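Local coordinates for protein ketosynthase (Streptomyces sp. MSC090213JE08, PDB 6KXE) that probably acts as a 3-oxoacyl-[acyl-carrier-protein] synthase of the beta-ketoacyl synthase family, at residues Ser26-Tyr31 / Leu92-Gly97; Arg178-Leu183 / Thr328-Ala333; Pro248-Leu253 / Ala369-Ile374; Phe335-Val340 / Ala355-Val360. All coordinates share one frame; numbering follows the deposited sequence.

Interaction 1 of 4, residues Ser26-Tyr31 / Leu92-Gly97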
# COMPACT_ATOMS: atom_id res chain seq x y z
N SER B 26 15.70 8.84 -12.35
CA SER B 26 16.23 7.71 -13.13
C SER B 26 15.07 6.92 -13.70
O SER B 26 13.92 7.06 -13.25
CB SER B 26 17.18 6.82 -12.33
OG SER B 26 16.45 5.96 -11.50
N ALA B 27 15.36 6.15 -14.74
CA ALA B 27 14.32 5.42 -15.46
C ALA B 27 14.92 4.18 -16.07
O ALA B 27 16.07 4.22 -16.58
CB ALA B 27 13.67 6.30 -16.50
N VAL B 28 14.15 3.11 -15.97
CA VAL B 28 14.33 1.88 -16.75
C VAL B 28 13.02 1.72 -17.51
O VAL B 28 11.95 1.68 -16.88
CB VAL B 28 14.65 0.67 -15.86
CG1 VAL B 28 14.92 -0.58 -16.70
CG2 VAL B 28 15.80 1.00 -14.93
N SER B 29 13.08 1.71 -18.83
CA SER B 29 11.88 1.88 -19.65
C SER B 29 12.05 1.11 -20.95
O SER B 29 13.11 0.53 -21.21
CB SER B 29 11.70 3.36 -19.87
OG SER B 29 12.63 3.82 -20.84
N PRO B 30 11.04 1.08 -21.84
CA PRO B 30 11.20 0.42 -23.14
C PRO B 30 12.18 1.14 -24.08
O PRO B 30 12.59 0.56 -25.10
CB PRO B 30 9.77 0.43 -23.70
CG PRO B 30 8.90 0.55 -22.46
CD PRO B 30 9.66 1.52 -21.58
N TYR B 31 12.61 2.34 -23.70
CA TYR B 31 13.73 3.06 -24.36
C TYR B 31 15.09 2.47 -23.96
O TYR B 31 16.05 2.68 -24.73
CB TYR B 31 13.74 4.54 -24.02
CG TYR B 31 12.56 5.32 -24.54
CD1 TYR B 31 12.14 5.24 -25.88
CD2 TYR B 31 11.85 6.16 -23.69
CE1 TYR B 31 11.08 6.00 -26.35
CE2 TYR B 31 10.78 6.91 -24.15
CZ TYR B 31 10.40 6.86 -25.49
OH TYR B 31 9.33 7.61 -25.89
N LEU B 92 15.29 -2.15 -8.67
CA LEU B 92 16.68 -2.15 -8.15
C LEU B 92 17.58 -1.46 -9.16
O LEU B 92 18.40 -0.61 -8.75
CB LEU B 92 17.13 -3.57 -7.85
CG LEU B 92 16.41 -4.28 -6.70
CD1 LEU B 92 17.01 -5.65 -6.46
CD2 LEU B 92 16.42 -3.46 -5.41
N VAL B 93 17.41 -1.76 -10.44
CA VAL B 93 18.28 -1.13 -11.47
C VAL B 93 18.00 0.38 -11.50
O VAL B 93 18.95 1.17 -11.59
CB VAL B 93 18.12 -1.83 -12.82
CG1 VAL B 93 18.83 -1.06 -13.92
CG2 VAL B 93 18.68 -3.24 -12.69
N ALA B 94 16.75 0.79 -11.34
CA ALA B 94 16.41 2.22 -11.31
C ALA B 94 17.06 2.88 -10.08
O ALA B 94 17.55 4.02 -10.19
CB ALA B 94 14.89 2.38 -11.33
N SER B 95 17.04 2.21 -8.92
CA SER B 95 17.61 2.74 -7.66
C SER B 95 19.11 2.99 -7.86
O SER B 95 19.59 4.02 -7.38
CB SER B 95 17.32 1.86 -6.47
OG SER B 95 18.07 0.65 -6.49
N ASP B 96 19.81 2.09 -8.55
CA ASP B 96 21.26 2.25 -8.87
C ASP B 96 21.44 3.50 -9.74
O ASP B 96 22.33 4.28 -9.46
CB ASP B 96 21.86 0.98 -9.50
CG ASP B 96 22.04 -0.17 -8.52
OD1 ASP B 96 21.72 -0.02 -7.33
OD2 ASP B 96 22.49 -1.21 -8.97
N GLY B 97 20.60 3.68 -10.76
CA GLY B 97 20.63 4.85 -11.65
C GLY B 97 20.45 6.13 -10.88
O GLY B 97 21.04 7.17 -11.27
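The flat group at this contact is the carbonyl of Ala94, and Ser26 OG approaches its oxygen from out of plane. The hydroxyl donates to Ala94 O at 2.6 Å and stands 33° off the carbonyl plane. The C=O...OG angle is 124°, so the donor comes in well to one side of the oxygen. Ser26 chi1 is 79°, which sets OG between the backbone N and the carbonyl carbon and leads it across to the helix. CB of Ser26 lies close to the backbone of the next helical turn, 3.6 Å from Gly97 C. Gly97 brings no side chain to this side, so strand and helix can come near each other. Two residues on, Val28 also turns its side chain to the helix. Its CG2 branch meets Val93 CG1 at 3.8 Å, and the two valines cross at about a right angle. The same methyl also lies 4.0 Å from Ala94 CB. One short polar bond and a small apolar patch thus make up a buried contact. The segments of strand 20-29 and helix 86-99 run roughly antiparallel, and their axes approach to 7.0 Å. Strand 232-240 pairs with strand 20-29 and also touches Ala94, helix 35-44 covers Ala27 and Ser29, and helix 156-165 packs on Leu92 and Ser95.

Interaction 2 of 4, residues Arg178-Leu183 / Thr328-Ala333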
# COMPACT_ATOMS: atom_id res chain seq x y z
N ARG B 178 -2.24 3.53 -12.48
CA ARG B 178 -1.70 4.69 -13.26
C ARG B 178 -1.47 5.92 -12.39
O ARG B 178 -0.60 6.74 -12.75
CB ARG B 178 -2.66 5.04 -14.40
CG ARG B 178 -2.86 3.88 -15.34
CD ARG B 178 -3.86 4.25 -16.42
NE ARG B 178 -3.10 4.97 -17.40
CZ ARG B 178 -2.28 4.38 -18.26
NH1 ARG B 178 -2.17 3.06 -18.24
NH2 ARG B 178 -1.58 5.10 -19.12
N VAL B 179 -2.21 6.07 -11.29
CA VAL B 179 -2.00 7.24 -10.41
C VAL B 179 -1.00 6.93 -9.30
O VAL B 179 -0.68 7.88 -8.57
CB VAL B 179 -3.29 7.75 -9.76
CG1 VAL B 179 -4.25 8.27 -10.82
CG2 VAL B 179 -3.89 6.70 -8.84
N SER B 180 -0.52 5.70 -9.18
CA SER B 180 0.31 5.28 -8.02
C SER B 180 1.58 6.15 -7.87
O SER B 180 1.94 6.44 -6.74
CB SER B 180 0.62 3.79 -8.07
OG SER B 180 1.58 3.53 -9.08
N GLY B 181 2.22 6.56 -8.97
CA GLY B 181 3.40 7.44 -8.90
C GLY B 181 3.06 8.76 -8.23
O GLY B 181 3.90 9.32 -7.51
N LEU B 182 1.86 9.30 -8.48
CA LEU B 182 1.46 10.61 -7.91
C LEU B 182 0.97 10.41 -6.47
O LEU B 182 1.26 11.27 -5.63
CB LEU B 182 0.38 11.26 -8.78
CG LEU B 182 0.79 11.54 -10.24
CD1 LEU B 182 -0.29 12.29 -10.98
CD2 LEU B 182 2.08 12.35 -10.32
N LEU B 183 0.29 9.30 -6.17
CA LEU B 183 -0.04 8.97 -4.75
C LEU B 183 1.28 8.81 -3.96
O LEU B 183 1.34 9.31 -2.80
CB LEU B 183 -0.86 7.67 -4.69
CG LEU B 183 -2.22 7.71 -5.39
CD1 LEU B 183 -2.97 6.38 -5.20
CD2 LEU B 183 -3.02 8.88 -4.85
N THR B 328 2.07 1.51 -19.77
CA THR B 328 3.16 1.24 -18.79
C THR B 328 2.58 1.10 -17.39
O THR B 328 3.35 0.97 -16.39
CB THR B 328 4.26 2.31 -18.89
OG1 THR B 328 3.71 3.55 -18.44
CG2 THR B 328 4.81 2.40 -20.31
N GLY B 329 1.26 1.01 -17.30
CA GLY B 329 0.59 0.65 -16.03
C GLY B 329 1.03 1.57 -14.90
O GLY B 329 0.98 2.79 -15.05
N ALA B 330 1.50 1.03 -13.79
CA ALA B 330 1.87 1.85 -12.61
C ALA B 330 3.08 2.74 -12.93
O ALA B 330 3.23 3.72 -12.22
CB ALA B 330 2.11 1.00 -11.40
N ALA B 331 3.90 2.43 -13.93
CA ALA B 331 5.06 3.30 -14.26
C ALA B 331 4.59 4.65 -14.84
O ALA B 331 5.40 5.59 -14.79
CB ALA B 331 6.06 2.61 -15.17
N SER B 332 3.37 4.72 -15.39
CA SER B 332 2.81 5.87 -16.17
C SER B 332 3.22 7.23 -15.61
O SER B 332 3.95 7.98 -16.29
CB SER B 332 1.29 5.83 -16.22
OG SER B 332 0.85 4.71 -16.95
N ALA B 333 2.73 7.59 -14.44
CA ALA B 333 2.89 8.97 -13.91
C ALA B 333 4.36 9.27 -13.65
O ALA B 333 4.75 10.46 -13.78
CB ALA B 333 2.08 9.18 -12.67
O HOH W 1 1.91 6.09 -11.82
O HOH W 2 0.93 4.21 -19.97
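Arg178 starts with CG anti to the carbonyl carbon (chi1 -59°) and bends at chi3 (82°), which lays its guanidinium over Ser332 OG. The hydroxyl sits over one face, offset toward the rim, with NH2 3.3 Å from OG. The angle is too poor for a hydrogen bond. OG instead donates to Gly329 O at 2.7 Å, in the carbonyl plane and on a lone pair. A water joins the two groups, accepting from Arg178 NH2 at 2.8 Å and donating to Ser332 OG. Asp327 forms a salt bridge with Arg178 NH1. The segments meet near the N-terminal ends of helices 180-193 and 332-346, in the buried helical layer of the thiolase fold. In ketosynthases the catalytic cysteine lies at or just before the start of the first of these helices; the local sequence suggests that Arg178 probably occupies the corresponding place. A second, four-bonded water ties the two turns together. It donates to Arg178 O and to Ala330 O at 2.7 Å, and accepts from Gly181 N and Ala333 N. Beyond it the contact turns apolar, with Ala333 CB 3.6 Å from Leu182 CG. Gly181 has no side chain, and the Ala333 methyl comes in against the helix backbone there.

Interaction 3 of 4, residues Pro248-Leu253 / Ala369-Ile374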
# COMPACT_ATOMS: atom_id res chain seq x y z
N PRO B 248 17.76 22.02 -7.39
CA PRO B 248 16.41 21.54 -7.67
C PRO B 248 16.14 21.51 -9.18
O PRO B 248 16.44 22.45 -9.88
CB PRO B 248 15.52 22.52 -6.91
CG PRO B 248 16.34 23.78 -6.79
CD PRO B 248 17.75 23.27 -6.60
N LEU B 249 15.60 20.39 -9.66
CA LEU B 249 15.11 20.28 -11.05
C LEU B 249 13.69 20.82 -11.11
O LEU B 249 13.35 21.44 -12.09
CB LEU B 249 15.18 18.83 -11.51
CG LEU B 249 16.58 18.21 -11.42
CD1 LEU B 249 16.53 16.78 -11.89
CD2 LEU B 249 17.62 18.99 -12.24
N ALA B 250 12.89 20.61 -10.07
CA ALA B 250 11.48 21.05 -10.04
C ALA B 250 11.00 21.13 -8.58
O ALA B 250 11.44 20.33 -7.77
CB ALA B 250 10.62 20.14 -10.88
N ALA B 251 10.13 22.08 -8.28
CA ALA B 251 9.41 22.18 -6.99
C ALA B 251 8.06 21.48 -7.20
O ALA B 251 7.39 21.71 -8.24
CB ALA B 251 9.25 23.62 -6.58
N VAL B 252 7.64 20.69 -6.21
CA VAL B 252 6.28 20.09 -6.20
C VAL B 252 5.34 21.08 -5.52
O VAL B 252 5.43 21.20 -4.28
CB VAL B 252 6.26 18.72 -5.50
CG1 VAL B 252 4.87 18.12 -5.54
CG2 VAL B 252 7.28 17.80 -6.13
N LEU B 253 4.55 21.83 -6.30
CA LEU B 253 3.70 22.92 -5.75
C LEU B 253 2.41 22.33 -5.20
O LEU B 253 1.90 22.89 -4.23
CB LEU B 253 3.43 23.96 -6.84
CG LEU B 253 4.66 24.72 -7.35
CD1 LEU B 253 4.20 25.84 -8.26
CD2 LEU B 253 5.51 25.30 -6.23
N ALA B 369 -0.49 16.55 -10.55
CA ALA B 369 0.62 17.25 -9.88
C ALA B 369 0.95 18.53 -10.67
O ALA B 369 1.01 18.49 -11.91
CB ALA B 369 1.80 16.33 -9.74
N VAL B 370 1.23 19.59 -9.94
CA VAL B 370 1.70 20.88 -10.52
C VAL B 370 3.13 21.10 -10.05
O VAL B 370 3.34 21.16 -8.83
CB VAL B 370 0.80 22.05 -10.11
CG1 VAL B 370 1.37 23.34 -10.65
CG2 VAL B 370 -0.62 21.86 -10.61
N LEU B 371 4.06 21.26 -11.00
CA LEU B 371 5.49 21.45 -10.70
C LEU B 371 5.89 22.86 -11.15
O LEU B 371 5.31 23.33 -12.14
CB LEU B 371 6.33 20.43 -11.46
CG LEU B 371 5.91 18.96 -11.27
CD1 LEU B 371 6.83 18.07 -12.08
CD2 LEU B 371 5.92 18.55 -9.82
N ARG B 372 6.78 23.51 -10.39
CA ARG B 372 7.58 24.64 -10.94
C ARG B 372 8.93 24.08 -11.38
O ARG B 372 9.72 23.58 -10.55
CB ARG B 372 7.76 25.82 -10.00
CG ARG B 372 8.20 27.04 -10.79
CD ARG B 372 8.12 28.34 -10.07
NE ARG B 372 6.78 28.76 -9.71
CZ ARG B 372 5.89 29.37 -10.49
NH1 ARG B 372 6.11 29.59 -11.78
NH2 ARG B 372 4.75 29.74 -9.97
N LEU B 373 9.21 24.16 -12.67
CA LEU B 373 10.53 23.78 -13.21
C LEU B 373 11.56 24.81 -12.78
O LEU B 373 11.26 26.03 -12.80
CB LEU B 373 10.38 23.63 -14.72
CG LEU B 373 9.24 22.69 -15.10
CD1 LEU B 373 9.03 22.70 -16.61
CD2 LEU B 373 9.54 21.29 -14.61
N ILE B 374 12.73 24.32 -12.37
CA ILE B 374 13.87 25.18 -11.95
C ILE B 374 15.07 24.80 -12.82
O ILE B 374 15.13 25.34 -13.92
CB ILE B 374 14.10 25.06 -10.44
CG1 ILE B 374 12.80 25.41 -9.70
CG2 ILE B 374 15.27 25.93 -10.04
CD1 ILE B 374 12.80 25.05 -8.24
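Ala250 and Leu373 mark the tight part of this antiparallel strand pair, with CA atoms 4.3 Å apart at a non-hydrogen-bonded position. Beside them Ala251 and Arg372 form a hydrogen-bonded pair. Ala251 N donates to Arg372 O at 2.8 Å, and Arg372 N returns a bond to Ala251 O at 2.9 Å. Leu253 N to Val370 O extends the register at one end, and Ile374 N to Leu249 O at the other. The last comes from above the carbonyl plane of Leu249, 46° out of it. On the face of Ala250, Val252, Leu371 and Leu373, Val252 and Leu371 lie side by side, CG2 to CD2 4.0 Å. The looser parts hold Pro248, Leu253, Arg372 and Ile374, all partly exposed. There Ile374 CD1 crosses Pro248 CB at 3.9 Å. Leu253 CD1 reaches Arg372 CB at 4.0 Å; NH1 of that arginine bonds to Gly352 O. A classic beta bulge at Leu249 and Ala250 sits opposite Ile22 of strand 20-29. The pair lies between strand 20-29, next to 250-259, and strand 354-360, next to 365-373. Helix 332-346 packs on Ala250 and Leu373, and helix 265-280 on Val370 and Leu253.

Interaction 4 of 4, residues Phe335-Val340 / Ala355-Val360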
# COMPACT_ATOMS: atom_id res chain seq x y z
N PHE B 335 6.92 7.99 -15.45
CA PHE B 335 7.45 8.27 -16.81
C PHE B 335 7.02 9.66 -17.27
O PHE B 335 7.81 10.37 -17.96
CB PHE B 335 7.02 7.19 -17.80
CG PHE B 335 7.75 5.87 -17.66
CD1 PHE B 335 8.87 5.75 -16.86
CD2 PHE B 335 7.32 4.75 -18.35
CE1 PHE B 335 9.58 4.56 -16.77
CE2 PHE B 335 8.00 3.54 -18.25
CZ PHE B 335 9.13 3.45 -17.45
N GLN B 336 5.80 10.07 -16.91
CA GLN B 336 5.27 11.41 -17.29
C GLN B 336 6.11 12.50 -16.62
O GLN B 336 6.46 13.47 -17.30
CB GLN B 336 3.78 11.51 -16.95
CG GLN B 336 2.92 10.62 -17.83
CD GLN B 336 1.55 10.48 -17.22
OE1 GLN B 336 1.07 9.37 -16.98
NE2 GLN B 336 0.93 11.62 -16.96
N ILE B 337 6.38 12.38 -15.32
CA ILE B 337 7.26 13.35 -14.62
C ILE B 337 8.65 13.33 -15.26
O ILE B 337 9.23 14.43 -15.50
CB ILE B 337 7.32 13.08 -13.12
CG1 ILE B 337 5.94 13.31 -12.49
CG2 ILE B 337 8.39 13.96 -12.47
CD1 ILE B 337 5.79 12.79 -11.09
N ALA B 338 9.20 12.15 -15.52
CA ALA B 338 10.53 12.01 -16.15
C ALA B 338 10.52 12.73 -17.51
O ALA B 338 11.53 13.48 -17.75
CB ALA B 338 10.98 10.57 -16.23
N ALA B 339 9.48 12.58 -18.35
CA ALA B 339 9.41 13.25 -19.67
C ALA B 339 9.45 14.77 -19.47
O ALA B 339 10.18 15.48 -20.19
CB ALA B 339 8.19 12.82 -20.42
N VAL B 340 8.72 15.27 -18.48
CA VAL B 340 8.70 16.72 -18.13
C VAL B 340 10.11 17.16 -17.76
O VAL B 340 10.55 18.19 -18.31
CB VAL B 340 7.69 17.04 -17.02
CG1 VAL B 340 7.92 18.45 -16.47
CG2 VAL B 340 6.26 16.85 -17.51
N ALA B 355 4.62 23.04 -15.00
CA ALA B 355 4.27 21.76 -15.66
C ALA B 355 3.15 21.09 -14.88
O ALA B 355 3.10 21.24 -13.62
CB ALA B 355 5.49 20.89 -15.72
N LEU B 356 2.28 20.41 -15.60
CA LEU B 356 1.15 19.69 -15.01
C LEU B 356 1.24 18.25 -15.51
O LEU B 356 1.41 18.01 -16.74
CB LEU B 356 -0.15 20.39 -15.42
CG LEU B 356 -1.44 19.79 -14.87
CD1 LEU B 356 -2.54 20.84 -14.79
CD2 LEU B 356 -1.90 18.61 -15.71
N VAL B 357 1.10 17.32 -14.59
CA VAL B 357 1.09 15.88 -14.93
C VAL B 357 -0.22 15.34 -14.39
O VAL B 357 -0.52 15.61 -13.19
CB VAL B 357 2.29 15.20 -14.26
CG1 VAL B 357 2.23 13.71 -14.44
CG2 VAL B 357 3.58 15.75 -14.85
N CYS B 358 -0.93 14.55 -15.17
CA CYS B 358 -2.15 13.95 -14.60
C CYS B 358 -2.34 12.54 -15.10
O CYS B 358 -1.75 12.15 -16.09
CB CYS B 358 -3.35 14.82 -14.86
SG CYS B 358 -3.65 14.97 -16.62
N ALA B 359 -3.12 11.78 -14.35
CA ALA B 359 -3.38 10.39 -14.73
C ALA B 359 -4.74 9.99 -14.23
O ALA B 359 -5.22 10.52 -13.18
CB ALA B 359 -2.32 9.48 -14.14
N VAL B 360 -5.31 9.01 -14.91
CA VAL B 360 -6.62 8.44 -14.48
C VAL B 360 -6.46 6.93 -14.43
O VAL B 360 -5.94 6.38 -15.35
CB VAL B 360 -7.76 8.87 -15.42
CG1 VAL B 360 -7.84 10.39 -15.49
CG2 VAL B 360 -7.58 8.29 -16.81
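Gln336 and Val357 meet first, and the glutamine then reaches past the valine to the strand backbone. Gln336 NE2 donates to Cys358 O at 2.9 Å, with an N-H...O angle of 160°. The oxygen lies in the plane of the glutamine amide. The amide nitrogen, however, stands above the carbonyl plane of Cys358, 36° out of it. Gln336 has CG anti to the carbonyl carbon (chi1 -69°) and runs extended beyond it, which carries the amide across the gap between helix and strand. On the way its CB rests 3.7 Å from Val357 CG1, and NE2 lies 3.5 Å from the same methyl. The other branch of Val357 meets two further helix residues. Its CG2 touches Val340 CG2 at 3.9 Å and Ile337 CG1 at 4.1 Å. Val340 CG1 packs on Ala355 CB at 3.5 Å. Further out, strand 354-360 is held between strands 287-291 and 365-373 by backbone hydrogen bonds. The 335-340 part of helix 332-346 runs nearly antiparallel to the strand; the helix is one of the buried helices between the two sheet halves of a thiolase fold. The buried amide nitrogen has one good backbone acceptor, Cys358 O, and a weak second one, Val291 O, on the neighbouring strand. A polar side chain can therefore be kept within an otherwise apolar interface.

In the fold
Interactions 2 and 4 share helix 332-346, with centres about 9 Å apart. Arg178 O lies 3.5 Å from Ala359 CB where they touch. Interactions 3 and 4 join through neighbouring strands, and Leu371 N probably bonds to Ala355 O at 2.8 Å. Leu182 CD2 also meets Ala369 CB at 4.0 Å, which links interaction 2 to interaction 3. Interaction 1 is tied in by Phe335, whose CZ lies 3.4 Å from Val28 O. The centres of interactions 1 and 3 are about 21 Å apart, on neighbouring strands 20-29 and 250-259. Interaction 2 lies where a ketosynthase would probably have its active site; interaction 3 lies farthest out.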